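Inclusion membrane protein A (PDB 6E7E) probably mediates homotypic fusion of chlamydial inclusions as a SNARE-like membrane protein, here represented by its helical soluble domain. Local coordinates at residues T2-L7 with E80-F85; V15-E20 with S99-I104; V27-F32 with C56-R61; R105-L110 with K132-S137. The protein carries 2 engineered substitutions. All blocks are in the same frame, centred on the assembly; numbering follows the deposited sequence.

Interaction 1 of 4, residues T2-L7 with E80-F85; sequences TANLHL and EMRKLF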
loop_
_atom_site.group_PDB
_atom_site.type_symbol
_atom_site.label_atom_id
_atom_site.label_comp_id
_atom_site.label_asym_id
_atom_site.label_seq_id
_atom_site.Cartn_x
_atom_site.Cartn_y
_atom_site.Cartn_z
ATOM N N THR A 2 19.134 -2.974 17.489
ATOM C CA THR A 2 19.576 -3.491 16.184
ATOM C C THR A 2 20.460 -2.439 15.508
ATOM O O THR A 2 20.089 -1.245 15.491
ATOM C CB THR A 2 18.374 -3.885 15.330
ATOM O OG1 THR A 2 17.550 -4.823 16.028
ATOM C CG2 THR A 2 18.859 -4.467 14.032
ATOM N N ALA A 3 21.593 -2.853 14.955
ATOM C CA ALA A 3 22.505 -1.975 14.192
ATOM C C ALA A 3 21.737 -1.334 13.037
ATOM O O ALA A 3 20.918 -2.001 12.342
ATOM C CB ALA A 3 23.700 -2.758 13.707
ATOM N N ASN A 4 22.069 -0.098 12.747
ATOM C CA ASN A 4 21.375 0.641 11.689
ATOM C C ASN A 4 21.629 0.002 10.337
ATOM O O ASN A 4 20.717 0.059 9.531
ATOM C CB ASN A 4 21.722 2.129 11.683
ATOM C CG ASN A 4 21.054 2.850 12.824
ATOM O OD1 ASN A 4 19.864 2.657 13.081
ATOM N ND2 ASN A 4 21.805 3.694 13.501
ATOM N N LEU A 5 22.770 -0.613 10.094
ATOM C CA LEU A 5 22.997 -1.233 8.773
ATOM C C LEU A 5 21.970 -2.357 8.578
ATOM O O LEU A 5 21.432 -2.522 7.483
ATOM C CB LEU A 5 24.414 -1.764 8.681
ATOM C CG LEU A 5 24.728 -2.486 7.378
ATOM C CD1 LEU A 5 24.441 -1.632 6.156
ATOM C CD2 LEU A 5 26.172 -2.924 7.359
ATOM N N HIS A 6 21.690 -3.136 9.620
ATOM C CA HIS A 6 20.707 -4.241 9.534
ATOM C C HIS A 6 19.301 -3.692 9.370
ATOM O O HIS A 6 18.510 -4.264 8.598
ATOM C CB HIS A 6 20.801 -5.194 10.722
ATOM C CG HIS A 6 22.012 -6.047 10.649
ATOM N ND1 HIS A 6 21.968 -7.353 10.193
ATOM C CD2 HIS A 6 23.301 -5.766 10.919
ATOM C CE1 HIS A 6 23.191 -7.847 10.190
ATOM N NE2 HIS A 6 24.030 -6.890 10.640
ATOM N N LEU A 7 18.981 -2.621 10.046
ATOM C CA LEU A 7 17.658 -2.002 9.855
ATOM C C LEU A 7 17.549 -1.427 8.449
ATOM O O LEU A 7 16.462 -1.524 7.854
ATOM C CB LEU A 7 17.427 -0.924 10.912
ATOM C CG LEU A 7 17.311 -1.450 12.338
ATOM C CD1 LEU A 7 17.084 -0.322 13.307
ATOM C CD2 LEU A 7 16.179 -2.461 12.469
ATOM N N GLU A 80 22.196 11.729 13.411
ATOM C CA GLU A 80 20.864 12.198 13.848
ATOM C C GLU A 80 19.767 11.648 12.922
ATOM O O GLU A 80 18.710 11.218 13.397
ATOM C CB GLU A 80 20.837 13.718 13.843
ATOM C CG GLU A 80 19.587 14.251 14.475
ATOM C CD GLU A 80 19.449 14.013 15.971
ATOM O OE1 GLU A 80 20.471 13.685 16.626
ATOM O OE2 GLU A 80 18.316 14.122 16.464
ATOM N N MET A 81 20.001 11.722 11.628
ATOM C CA MET A 81 19.023 11.188 10.670
ATOM C C MET A 81 18.814 9.693 10.918
ATOM O O MET A 81 17.683 9.212 10.794
ATOM C CB MET A 81 19.518 11.451 9.252
ATOM C CG MET A 81 18.540 11.020 8.201
ATOM S SD MET A 81 17.034 12.022 8.088
ATOM C CE MET A 81 17.692 13.426 7.184
ATOM N N ARG A 82 19.879 8.973 11.226
ATOM C CA ARG A 82 19.752 7.516 11.406
ATOM C C ARG A 82 18.938 7.158 12.650
ATOM O O ARG A 82 18.481 6.006 12.726
ATOM C CB ARG A 82 21.127 6.850 11.429
ATOM C CG ARG A 82 21.798 6.836 10.060
ATOM C CD ARG A 82 23.000 5.948 10.023
ATOM N NE ARG A 82 24.041 6.327 10.949
ATOM C CZ ARG A 82 25.037 7.165 10.679
ATOM N NH1 ARG A 82 25.157 7.738 9.491
ATOM N NH2 ARG A 82 25.969 7.349 11.587
ATOM N N LYS A 83 18.646 8.090 13.548
ATOM C CA LYS A 83 17.695 7.785 14.641
ATOM C C LYS A 83 16.309 7.445 14.081
ATOM O O LYS A 83 15.530 6.827 14.790
ATOM C CB LYS A 83 17.637 8.931 15.634
ATOM C CG LYS A 83 18.964 9.179 16.321
ATOM C CD LYS A 83 18.930 10.294 17.312
ATOM C CE LYS A 83 20.310 10.610 17.855
ATOM N NZ LYS A 83 20.279 11.748 18.805
ATOM N N LEU A 84 15.987 7.885 12.875
ATOM C CA LEU A 84 14.657 7.597 12.281
ATOM C C LEU A 84 14.554 6.148 11.816
ATOM O O LEU A 84 13.436 5.723 11.492
ATOM C CB LEU A 84 14.366 8.580 11.158
ATOM C CG LEU A 84 14.230 10.025 11.630
ATOM C CD1 LEU A 84 13.997 10.965 10.472
ATOM C CD2 LEU A 84 13.124 10.216 12.665
ATOM N N PHE A 85 15.647 5.401 11.791
ATOM C CA PHE A 85 15.589 3.933 11.580
ATOM C C PHE A 85 15.171 3.295 12.905
ATOM O O PHE A 85 16.045 3.033 13.718
ATOM C CB PHE A 85 16.906 3.365 11.059
ATOM C CG PHE A 85 17.156 3.682 9.612
ATOM C CD1 PHE A 85 17.623 4.913 9.192
ATOM C CD2 PHE A 85 16.857 2.742 8.639
ATOM C CE1 PHE A 85 17.831 5.179 7.843
ATOM C CE2 PHE A 85 17.045 3.019 7.294
ATOM C CZ PHE A 85 17.528 4.236 6.896
HETATM O O HOH W 1 20.209 5.104 15.469
#

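Interaction 2 of 4, residues V15-E20 with S99-I104; sequences VGSLKE and SLREEI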
loop_
_atom_site.group_PDB
_atom_site.type_symbol
_atom_site.label_atom_id
_atom_site.label_comp_id
_atom_site.label_asym_id
_atom_site.label_seq_id
_atom_site.Cartn_x
_atom_site.Cartn_y
_atom_site.Cartn_z
ATOM N N VAL A 15 10.729 -2.064 1.434
ATOM C CA VAL A 15 10.396 -1.084 0.376
ATOM C C VAL A 15 10.368 -1.774 -0.979
ATOM O O VAL A 15 9.478 -1.456 -1.792
ATOM C CB VAL A 15 11.359 0.103 0.414
ATOM C CG1 VAL A 15 11.231 0.965 -0.819
ATOM C CG2 VAL A 15 11.139 0.888 1.671
ATOM N N GLY A 16 11.255 -2.713 -1.231
ATOM C CA GLY A 16 11.162 -3.472 -2.489
ATOM C C GLY A 16 9.804 -4.157 -2.585
ATOM O O GLY A 16 9.175 -4.150 -3.652
ATOM N N SER A 17 9.360 -4.760 -1.507
ATOM C CA SER A 17 8.031 -5.415 -1.465
ATOM C C SER A 17 6.920 -4.391 -1.649
ATOM O O SER A 17 5.960 -4.674 -2.378
ATOM C CB SER A 17 7.872 -6.180 -0.195
ATOM O OG SER A 17 8.754 -7.269 -0.193
ATOM N N LEU A 18 7.007 -3.245 -1.004
ATOM C CA LEU A 18 5.985 -2.200 -1.167
ATOM C C LEU A 18 5.884 -1.783 -2.629
ATOM O O LEU A 18 4.765 -1.503 -3.090
ATOM C CB LEU A 18 6.296 -0.988 -0.302
ATOM C CG LEU A 18 6.000 -1.182 1.172
ATOM C CD1 LEU A 18 6.708 -0.086 1.948
ATOM C CD2 LEU A 18 4.504 -1.182 1.428
ATOM N N LYS A 19 6.996 -1.685 -3.349
ATOM C CA LYS A 19 6.952 -1.293 -4.760
ATOM C C LYS A 19 6.276 -2.395 -5.574
ATOM O O LYS A 19 5.541 -2.080 -6.522
ATOM C CB LYS A 19 8.355 -1.008 -5.277
ATOM C CG LYS A 19 8.934 0.285 -4.722
ATOM C CD LYS A 19 10.345 0.534 -5.182
ATOM C CE LYS A 19 10.863 1.860 -4.699
ATOM N NZ LYS A 19 12.230 2.127 -5.195
ATOM N N GLU A 20 6.491 -3.658 -5.238
ATOM C CA GLU A 20 5.759 -4.744 -5.925
ATOM C C GLU A 20 4.268 -4.662 -5.622
ATOM O O GLU A 20 3.430 -4.830 -6.521
ATOM C CB GLU A 20 6.294 -6.100 -5.489
ATOM C CG GLU A 20 7.726 -6.342 -5.898
ATOM C CD GLU A 20 8.158 -7.771 -5.748
ATOM O OE1 GLU A 20 7.477 -8.520 -5.029
ATOM O OE2 GLU A 20 9.127 -8.140 -6.412
ATOM N N SER A 99 0.463 -8.455 5.227
ATOM C CA SER A 99 -1.004 -8.397 5.149
ATOM C C SER A 99 -1.442 -7.906 3.780
ATOM O O SER A 99 -2.395 -8.463 3.198
ATOM C CB SER A 99 -1.524 -7.548 6.233
ATOM O OG SER A 99 -2.929 -7.565 6.197
ATOM N N LEU A 100 -0.799 -6.891 3.242
ATOM C CA LEU A 100 -1.149 -6.388 1.899
ATOM C C LEU A 100 -0.917 -7.468 0.844
ATOM O O LEU A 100 -1.737 -7.592 -0.063
ATOM C CB LEU A 100 -0.349 -5.115 1.614
ATOM C CG LEU A 100 -0.809 -3.899 2.401
ATOM C CD1 LEU A 100 0.255 -2.807 2.356
ATOM C CD2 LEU A 100 -2.140 -3.366 1.893
ATOM N N ARG A 101 0.177 -8.204 0.959
ATOM C CA ARG A 101 0.433 -9.271 -0.017
ATOM C C ARG A 101 -0.693 -10.292 0.060
ATOM O O ARG A 101 -1.103 -10.802 -0.992
ATOM C CB ARG A 101 1.776 -9.920 0.283
ATOM C CG ARG A 101 2.994 -9.220 -0.282
ATOM C CD ARG A 101 4.188 -10.149 -0.335
ATOM N NE ARG A 101 5.442 -9.498 -0.707
ATOM C CZ ARG A 101 5.818 -9.196 -1.954
ATOM N NH1 ARG A 101 5.019 -9.443 -2.978
ATOM N NH2 ARG A 101 7.011 -8.680 -2.171
ATOM N N GLU A 102 -1.138 -10.639 1.249
ATOM C CA GLU A 102 -2.221 -11.641 1.364
ATOM C C GLU A 102 -3.532 -11.074 0.819
ATOM O O GLU A 102 -4.276 -11.834 0.164
ATOM C CB GLU A 102 -2.353 -12.126 2.797
ATOM C CG GLU A 102 -1.225 -13.047 3.215
ATOM C CD GLU A 102 -1.304 -14.380 2.502
ATOM O OE1 GLU A 102 -2.126 -15.210 2.919
ATOM O OE2 GLU A 102 -0.626 -14.550 1.473
ATOM N N GLU A 103 -3.839 -9.797 1.043
ATOM C CA GLU A 103 -5.059 -9.210 0.441
ATOM C C GLU A 103 -4.979 -9.333 -1.075
ATOM O O GLU A 103 -5.982 -9.684 -1.713
ATOM C CB GLU A 103 -5.241 -7.758 0.831
ATOM C CG GLU A 103 -5.532 -7.527 2.302
ATOM C CD GLU A 103 -6.763 -8.211 2.882
ATOM O OE1 GLU A 103 -7.709 -8.515 2.141
ATOM O OE2 GLU A 103 -6.796 -8.390 4.109
ATOM N N ILE A 104 -3.837 -9.046 -1.660
ATOM C CA ILE A 104 -3.665 -9.183 -3.132
ATOM C C ILE A 104 -3.919 -10.626 -3.534
ATOM O O ILE A 104 -4.585 -10.871 -4.532
ATOM C CB ILE A 104 -2.267 -8.717 -3.580
ATOM C CG1 ILE A 104 -2.166 -7.201 -3.465
ATOM C CG2 ILE A 104 -1.940 -9.198 -4.991
ATOM C CD1 ILE A 104 -0.738 -6.708 -3.530
#

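Interaction 3 of 4, residues V27-F32 with C56-R61; sequences VLQKEF and CLQGFR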
loop_
_atom_site.group_PDB
_atom_site.type_symbol
_atom_site.label_atom_id
_atom_site.label_comp_id
_atom_site.label_asym_id
_atom_site.label_seq_id
_atom_site.Cartn_x
_atom_site.Cartn_y
_atom_site.Cartn_z
ATOM N N VAL A 27 -2.534 -2.661 -11.039
ATOM C CA VAL A 27 -3.159 -3.582 -12.019
ATOM C C VAL A 27 -4.574 -3.881 -11.538
ATOM O O VAL A 27 -5.539 -3.845 -12.339
ATOM C CB VAL A 27 -2.343 -4.869 -12.185
ATOM C CG1 VAL A 27 -3.058 -5.900 -13.054
ATOM C CG2 VAL A 27 -0.969 -4.574 -12.745
ATOM N N LEU A 28 -4.728 -4.211 -10.273
ATOM C CA LEU A 28 -6.056 -4.552 -9.724
ATOM C C LEU A 28 -6.982 -3.342 -9.768
ATOM O O LEU A 28 -8.160 -3.497 -10.065
ATOM C CB LEU A 28 -5.905 -5.103 -8.311
ATOM C CG LEU A 28 -5.235 -6.470 -8.256
ATOM C CD1 LEU A 28 -4.809 -6.806 -6.847
ATOM C CD2 LEU A 28 -6.161 -7.529 -8.785
ATOM N N GLN A 29 -6.454 -2.159 -9.501
ATOM C CA GLN A 29 -7.245 -0.917 -9.573
ATOM C C GLN A 29 -7.864 -0.807 -10.966
ATOM O O GLN A 29 -9.048 -0.502 -11.104
ATOM C CB GLN A 29 -6.312 0.249 -9.270
ATOM C CG GLN A 29 -7.061 1.543 -9.212
ATOM C CD GLN A 29 -6.166 2.739 -9.245
ATOM O OE1 GLN A 29 -5.063 2.723 -9.789
ATOM N NE2 GLN A 29 -6.674 3.807 -8.679
ATOM N N LYS A 30 -7.047 -0.973 -11.991
ATOM C CA LYS A 30 -7.526 -0.848 -13.378
ATOM C C LYS A 30 -8.555 -1.944 -13.687
ATOM O O LYS A 30 -9.554 -1.684 -14.367
ATOM C CB LYS A 30 -6.346 -0.922 -14.344
ATOM C CG LYS A 30 -6.666 -0.629 -15.796
ATOM C CD LYS A 30 -5.436 -0.332 -16.606
ATOM C CE LYS A 30 -4.697 -1.600 -16.941
ATOM N NZ LYS A 30 -3.687 -1.357 -17.988
ATOM N N GLU A 31 -8.307 -3.145 -13.187
ATOM C CA GLU A 31 -9.246 -4.258 -13.400
ATOM C C GLU A 31 -10.616 -3.914 -12.806
ATOM O O GLU A 31 -11.645 -4.188 -13.431
ATOM C CB GLU A 31 -8.688 -5.522 -12.770
ATOM C CG GLU A 31 -9.427 -6.769 -13.155
ATOM C CD GLU A 31 -8.798 -8.070 -12.661
ATOM O OE1 GLU A 31 -8.159 -8.051 -11.580
ATOM O OE2 GLU A 31 -8.975 -9.127 -13.314
ATOM N N PHE A 32 -10.644 -3.327 -11.614
ATOM C CA PHE A 32 -11.934 -2.976 -10.972
ATOM C C PHE A 32 -12.558 -1.751 -11.627
ATOM O O PHE A 32 -13.787 -1.695 -11.644
ATOM C CB PHE A 32 -11.780 -2.866 -9.454
ATOM C CG PHE A 32 -11.750 -4.245 -8.842
ATOM C CD1 PHE A 32 -12.926 -4.969 -8.723
ATOM C CD2 PHE A 32 -10.570 -4.863 -8.489
ATOM C CE1 PHE A 32 -12.921 -6.275 -8.270
ATOM C CE2 PHE A 32 -10.565 -6.171 -8.047
ATOM C CZ PHE A 32 -11.735 -6.867 -7.949
ATOM N N CYS A 56 -10.074 3.566 -3.542
ATOM C CA CYS A 56 -9.260 3.390 -2.325
ATOM C C CYS A 56 -7.808 3.081 -2.715
ATOM O O CYS A 56 -6.903 3.315 -1.893
ATOM C CB CYS A 56 -9.873 2.388 -1.362
ATOM S SG CYS A 56 -9.547 0.679 -1.783
ATOM N N LEU A 57 -7.552 2.631 -3.935
ATOM C CA LEU A 57 -6.176 2.319 -4.399
ATOM C C LEU A 57 -5.515 3.528 -5.079
ATOM O O LEU A 57 -4.304 3.467 -5.313
ATOM C CB LEU A 57 -6.221 1.086 -5.296
ATOM C CG LEU A 57 -6.655 -0.187 -4.580
ATOM C CD1 LEU A 57 -6.723 -1.351 -5.545
ATOM C CD2 LEU A 57 -5.714 -0.528 -3.440
ATOM N N GLN A 58 -6.244 4.630 -5.283
ATOM C CA GLN A 58 -5.669 5.887 -5.810
ATOM C C GLN A 58 -4.526 6.339 -4.906
ATOM O O GLN A 58 -4.692 6.351 -3.678
ATOM C CB GLN A 58 -6.712 7.003 -5.878
ATOM C CG GLN A 58 -7.743 6.835 -6.980
ATOM C CD GLN A 58 -8.709 7.991 -7.064
ATOM O OE1 GLN A 58 -8.794 8.673 -8.079
ATOM N NE2 GLN A 58 -9.449 8.218 -5.991
ATOM N N GLY A 59 -3.400 6.681 -5.516
ATOM C CA GLY A 59 -2.284 7.309 -4.808
ATOM C C GLY A 59 -1.635 6.354 -3.824
ATOM O O GLY A 59 -1.016 6.837 -2.858
ATOM N N PHE A 60 -1.702 5.040 -4.052
ATOM C CA PHE A 60 -1.103 4.076 -3.107
ATOM C C PHE A 60 0.388 4.389 -2.943
ATOM O O PHE A 60 0.832 4.249 -1.845
ATOM C CB PHE A 60 -1.373 2.622 -3.502
ATOM C CG PHE A 60 -0.765 1.643 -2.530
ATOM C CD1 PHE A 60 -1.359 1.364 -1.317
ATOM C CD2 PHE A 60 0.488 1.129 -2.744
ATOM C CE1 PHE A 60 -0.757 0.519 -0.398
ATOM C CE2 PHE A 60 1.087 0.276 -1.831
ATOM C CZ PHE A 60 0.467 -0.023 -0.656
ATOM N N ARG A 61 1.132 4.749 -3.985
ATOM C CA ARG A 61 2.600 4.954 -3.834
ATOM C C ARG A 61 2.840 6.016 -2.764
ATOM O O ARG A 61 3.790 5.879 -1.975
ATOM C CB ARG A 61 3.264 5.268 -5.177
ATOM C CG ARG A 61 2.949 6.631 -5.770
ATOM C CD ARG A 61 4.044 7.015 -6.754
ATOM N NE ARG A 61 3.669 8.155 -7.583
ATOM C CZ ARG A 61 2.995 8.090 -8.732
ATOM N NH1 ARG A 61 2.606 6.926 -9.230
ATOM N NH2 ARG A 61 2.710 9.204 -9.383
HETATM O O HOH W 2 -3.077 2.119 -7.317
#

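Interaction 4 of 4, residues R105-L110 with K132-S137; sequences RFLTPL and KTIRDS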
loop_
_atom_site.group_PDB
_atom_site.type_symbol
_atom_site.label_atom_id
_atom_site.label_comp_id
_atom_site.label_asym_id
_atom_site.label_seq_id
_atom_site.Cartn_x
_atom_site.Cartn_y
_atom_site.Cartn_z
ATOM N N ARG A 105 -3.370 -11.565 -2.797
ATOM C CA ARG A 105 -3.542 -12.982 -3.142
ATOM C C ARG A 105 -5.034 -13.296 -3.217
ATOM O O ARG A 105 -5.480 -13.994 -4.147
ATOM C CB ARG A 105 -2.802 -13.864 -2.140
ATOM C CG ARG A 105 -2.716 -15.306 -2.597
ATOM C CD ARG A 105 -1.812 -16.157 -1.743
ATOM N NE ARG A 105 -2.308 -16.291 -0.377
ATOM C CZ ARG A 105 -3.185 -17.205 0.048
ATOM N NH1 ARG A 105 -3.711 -18.082 -0.788
ATOM N NH2 ARG A 105 -3.537 -17.229 1.322
ATOM N N PHE A 106 -5.820 -12.877 -2.247
ATOM C CA PHE A 106 -7.269 -13.184 -2.235
ATOM C C PHE A 106 -8.011 -12.435 -3.327
ATOM O O PHE A 106 -8.989 -12.923 -3.890
ATOM C CB PHE A 106 -7.957 -12.705 -0.957
ATOM C CG PHE A 106 -7.347 -13.143 0.351
ATOM C CD1 PHE A 106 -6.807 -14.413 0.476
ATOM C CD2 PHE A 106 -7.340 -12.306 1.465
ATOM C CE1 PHE A 106 -6.263 -14.840 1.680
ATOM C CE2 PHE A 106 -6.790 -12.729 2.667
ATOM C CZ PHE A 106 -6.249 -13.996 2.772
ATOM N N LEU A 107 -7.610 -11.209 -3.604
ATOM C CA LEU A 107 -8.353 -10.361 -4.551
ATOM C C LEU A 107 -8.059 -10.779 -5.987
ATOM O O LEU A 107 -8.919 -10.561 -6.837
ATOM C CB LEU A 107 -7.940 -8.917 -4.308
ATOM C CG LEU A 107 -8.728 -7.856 -5.061
ATOM C CD1 LEU A 107 -10.222 -7.931 -4.766
ATOM C CD2 LEU A 107 -8.202 -6.485 -4.680
ATOM N N THR A 108 -6.870 -11.294 -6.256
ATOM C CA THR A 108 -6.402 -11.472 -7.651
ATOM C C THR A 108 -7.403 -12.201 -8.539
ATOM O O THR A 108 -7.640 -11.733 -9.643
ATOM C CB THR A 108 -5.035 -12.142 -7.646
ATOM O OG1 THR A 108 -4.062 -11.229 -7.143
ATOM C CG2 THR A 108 -4.578 -12.518 -9.030
ATOM N N PRO A 109 -8.014 -13.323 -8.124
ATOM C CA PRO A 109 -8.897 -14.019 -9.061
ATOM C C PRO A 109 -10.313 -13.452 -9.148
ATOM O O PRO A 109 -11.092 -13.951 -9.955
ATOM C CB PRO A 109 -8.977 -15.440 -8.510
ATOM C CG PRO A 109 -8.412 -15.419 -7.145
ATOM C CD PRO A 109 -7.740 -14.091 -6.909
ATOM N N LEU A 110 -10.685 -12.522 -8.298
ATOM C CA LEU A 110 -12.132 -12.275 -8.119
ATOM C C LEU A 110 -12.795 -11.516 -9.267
ATOM O O LEU A 110 -13.939 -11.842 -9.575
ATOM C CB LEU A 110 -12.344 -11.560 -6.790
ATOM C CG LEU A 110 -11.946 -12.404 -5.572
ATOM C CD1 LEU A 110 -12.289 -11.630 -4.314
ATOM C CD2 LEU A 110 -12.526 -13.813 -5.540
ATOM N N LYS A 132 -16.636 -6.801 -0.812
ATOM C CA LYS A 132 -16.829 -5.760 0.202
ATOM C C LYS A 132 -15.942 -6.035 1.414
ATOM O O LYS A 132 -15.385 -5.087 2.014
ATOM C CB LYS A 132 -18.272 -5.693 0.657
ATOM C CG LYS A 132 -19.236 -5.131 -0.364
ATOM C CD LYS A 132 -20.647 -5.231 0.110
ATOM C CE LYS A 132 -21.653 -4.742 -0.905
ATOM N NZ LYS A 132 -23.029 -5.143 -0.520
ATOM N N THR A 133 -15.787 -7.303 1.774
ATOM C CA THR A 133 -14.967 -7.669 2.949
ATOM C C THR A 133 -13.498 -7.351 2.665
ATOM O O THR A 133 -12.803 -6.797 3.556
ATOM C CB THR A 133 -15.232 -9.141 3.279
ATOM O OG1 THR A 133 -16.628 -9.342 3.517
ATOM C CG2 THR A 133 -14.444 -9.606 4.479
ATOM N N ILE A 134 -13.001 -7.711 1.506
ATOM C CA ILE A 134 -11.603 -7.395 1.143
ATOM C C ILE A 134 -11.413 -5.886 1.047
ATOM O O ILE A 134 -10.393 -5.370 1.513
ATOM C CB ILE A 134 -11.198 -8.102 -0.157
ATOM C CG1 ILE A 134 -11.219 -9.613 0.050
ATOM C CG2 ILE A 134 -9.840 -7.601 -0.617
ATOM C CD1 ILE A 134 -11.185 -10.370 -1.238
ATOM N N ARG A 135 -12.351 -5.162 0.439
ATOM C CA ARG A 135 -12.256 -3.692 0.380
ATOM C C ARG A 135 -12.079 -3.139 1.788
ATOM O O ARG A 135 -11.200 -2.277 2.000
ATOM C CB ARG A 135 -13.526 -3.148 -0.256
ATOM C CG ARG A 135 -13.673 -1.632 -0.206
ATOM C CD ARG A 135 -15.137 -1.213 -0.292
ATOM N NE ARG A 135 -15.935 -1.644 0.848
ATOM C CZ ARG A 135 -17.263 -1.753 0.883
ATOM N NH1 ARG A 135 -18.006 -1.322 -0.127
ATOM N NH2 ARG A 135 -17.859 -2.254 1.946
ATOM N N ASP A 136 -12.888 -3.595 2.723
ATOM C CA ASP A 136 -12.802 -3.065 4.104
ATOM C C ASP A 136 -11.442 -3.380 4.735
ATOM O O ASP A 136 -10.842 -2.514 5.382
ATOM C CB ASP A 136 -13.918 -3.636 4.959
ATOM C CG ASP A 136 -15.321 -3.215 4.588
ATOM O OD1 ASP A 136 -15.465 -2.294 3.747
ATOM O OD2 ASP A 136 -16.249 -3.827 5.151
ATOM N N SER A 137 -10.932 -4.581 4.511
ATOM C CA SER A 137 -9.638 -4.995 5.064
ATOM C C SER A 137 -8.514 -4.162 4.451
ATOM O O SER A 137 -7.625 -3.683 5.177
ATOM C CB SER A 137 -9.448 -6.449 4.825
ATOM O OG SER A 137 -8.243 -6.852 5.418
#

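Interaction 1 of 4, residues T2-L7 with E80-F85
The amide of Asn4 sets its ND2 at the edge of the Arg82 guanidinium, near that group's plane, although the two planes are turned 61° apart; ND2 comes closest to Arg82 CB, at 3.8 Å. Against the Phe85 ring the same amide is tilted by 57°, with OD1 3.7 Å from Phe85 CB; the ring's own edge receives Arg82 O in plane. No direct hydrogen bond crosses the contact. Instead Asn4 ND2 donates to a water at 2.9 Å, and that water gives only a weak bond, 3.4 Å, to Arg82 O. Here the first turn of helix 4-38, with Ala3 as its N-cap, meets the connection leading from helix 79-82 into helix 87-107. Arg82 to Phe85 form a type I turn, in which Phe85 N bonds Arg82 O. The guanidinium is bonded to Ser77, whose OG accepts from NH1. Deeper in, Leu7 CD1 lies 3.5 Å from Phe85 O and 4.3 Å from Phe85 CB. Ile90 of helix 87-107 touches both Leu7 and Phe85.

Interaction 2 of 4, residues V15-E20 with S99-I104
Arg101 reaches across to Ser17 and Glu20, joining helix 87-107 to helix 4-38, two members of the helical bundle that run in the same general direction here. The closest pair of CA atoms, Ser17 and Arg101, is 8.6 Å apart, and Arg101 bridges the gap with a chain extended from CG to NE. The ionic part is a salt bridge in which Arg101 NH2 donates to Glu20 OE1 at 2.9 Å, with an N-H...O angle of 161°, and NH1 adds a weak bond to the same oxygen at 3.3 Å. The bond to a neutral acceptor runs from Arg101 NH2 to Ser17 OG, 3.0 Å long, so NH2 is gripped by two acceptors. Ser17 OG also takes part in a weak bond with Arg13 O, and Ser17 O lies over one face of the guanidinium. Apolar contact between the two segments is slight; beneath the polar bridge Leu18 packs on Leu93 and Val97 and Leu100 on Ile21, and both also reach helix 125-165, at Leu145 and Leu138. The carboxylate and guanidinium planes are 86° apart: Glu20 OE1 lies in the guanidinium plane, yet Arg101 NH2 meets it from above the carboxylate plane, 41° out.

Interaction 3 of 4, residues V27-F32 with C56-R61
Gln29 and Leu57 bring their CA atoms within 6.2 Å where helix 4-38 passes the end of the antiparallel helix 44-57, whose chain then leaves through a type II turn from Leu57 to Phe60, closed by a weak backbone bond, with Gly59 at a positive phi of 68°. Gln29 carries the contact. Its CG is anti to the backbone N (chi1 -175°) and the chain stays extended, so the aliphatic part slides alongside Leu57 in the opposite direction, with Gln29 CG 4.0 Å from Leu57 CB. Further out, the amide crosses Gln58 at about a right angle; Gln29 NE2 lies 3.6 Å from Gln58 CG, the two amide planes being 65° apart. This is a van der Waals contact; the hydrogen bond of NE2 goes to Tyr54 O, one turn back in helix 44-57. The other amide atom is served by water: one molecule donates to Leu57 O at 2.7 Å and, weakly, to Gln29 OE1 at 3.2 Å. The Leu57 side chain, besides covering Gln29, touches Leu138 and Ile142 of helix 125-165. Between them, the direct bond and the water-mediated one supply partners to two carbonyls in the last turn of helix 44-57; the amide is held at NE2 and, more weakly, at OE1, which would limit its rotation and is consistent with a polar link across the helical hairpin.

Interaction 4 of 4, residues R105-L110 with K132-S137
Ile134 and Leu110 meet tip to tip, CD1 to CD1 at 3.5 Å, the tightest point of a wholly apolar contact. Ile134 is the residue of segment 132-137 that does the touching, and it uses both its branches. With CG1 beside the backbone N and CG2 anti to it (chi1 -64°), CD1 is sent toward Leu110 and toward Phe106 CB, 4.0 Å away, while CG2 meets Leu107 CD1 at 4.2 Å, the two side chains crossing at a slant. Leu107 and Ile134 are buried, and Leu107 extends the apolar layer to Leu28 and Phe32 of helix 4-38 and Phe53 of helix 44-57. The looser side is that of Phe106, an exposed residue that contributes its CB rather than its ring to the contact. Away from the interface, Arg135 grips Asp136 OD1 side-on, with NE and NH2 both at 3.0 Å from that oxygen, and its NH1 bridges to Asp52. The backbones of the two segments run antiparallel. Ile134 thus inserts among Glu103, Phe106 and Leu107 near the end of helix 87-107 and Leu110 at the start of helix 110-119, an apolar side-chain layer of an antiparallel helical bundle.

How the interactions relate
Interactions 2, 3 and 4 form a connected group, their centres 12 to 14 Å apart, whereas interaction 1 stands at one end of the elongated bundle, its centre about 35 Å from that of interaction 4 and on the opposite side of the chain's centre. Helix 4-38 serves interactions 1, 2 and 3; helix 87-107 serves 2 and 4. Chemistry varies with place: interaction 2 is a charged surface bridge; interactions 1, 3 and 4 are partly buried, 4 being apolar whereas 1 and 3 each place a side-chain amide and a water beside a turn. The joins are mostly apolar, such as Phe32 CZ to Leu107 CD1 at 3.7 Å, but Glu103 OE2 and Ser137 OG probably hydrogen-bond.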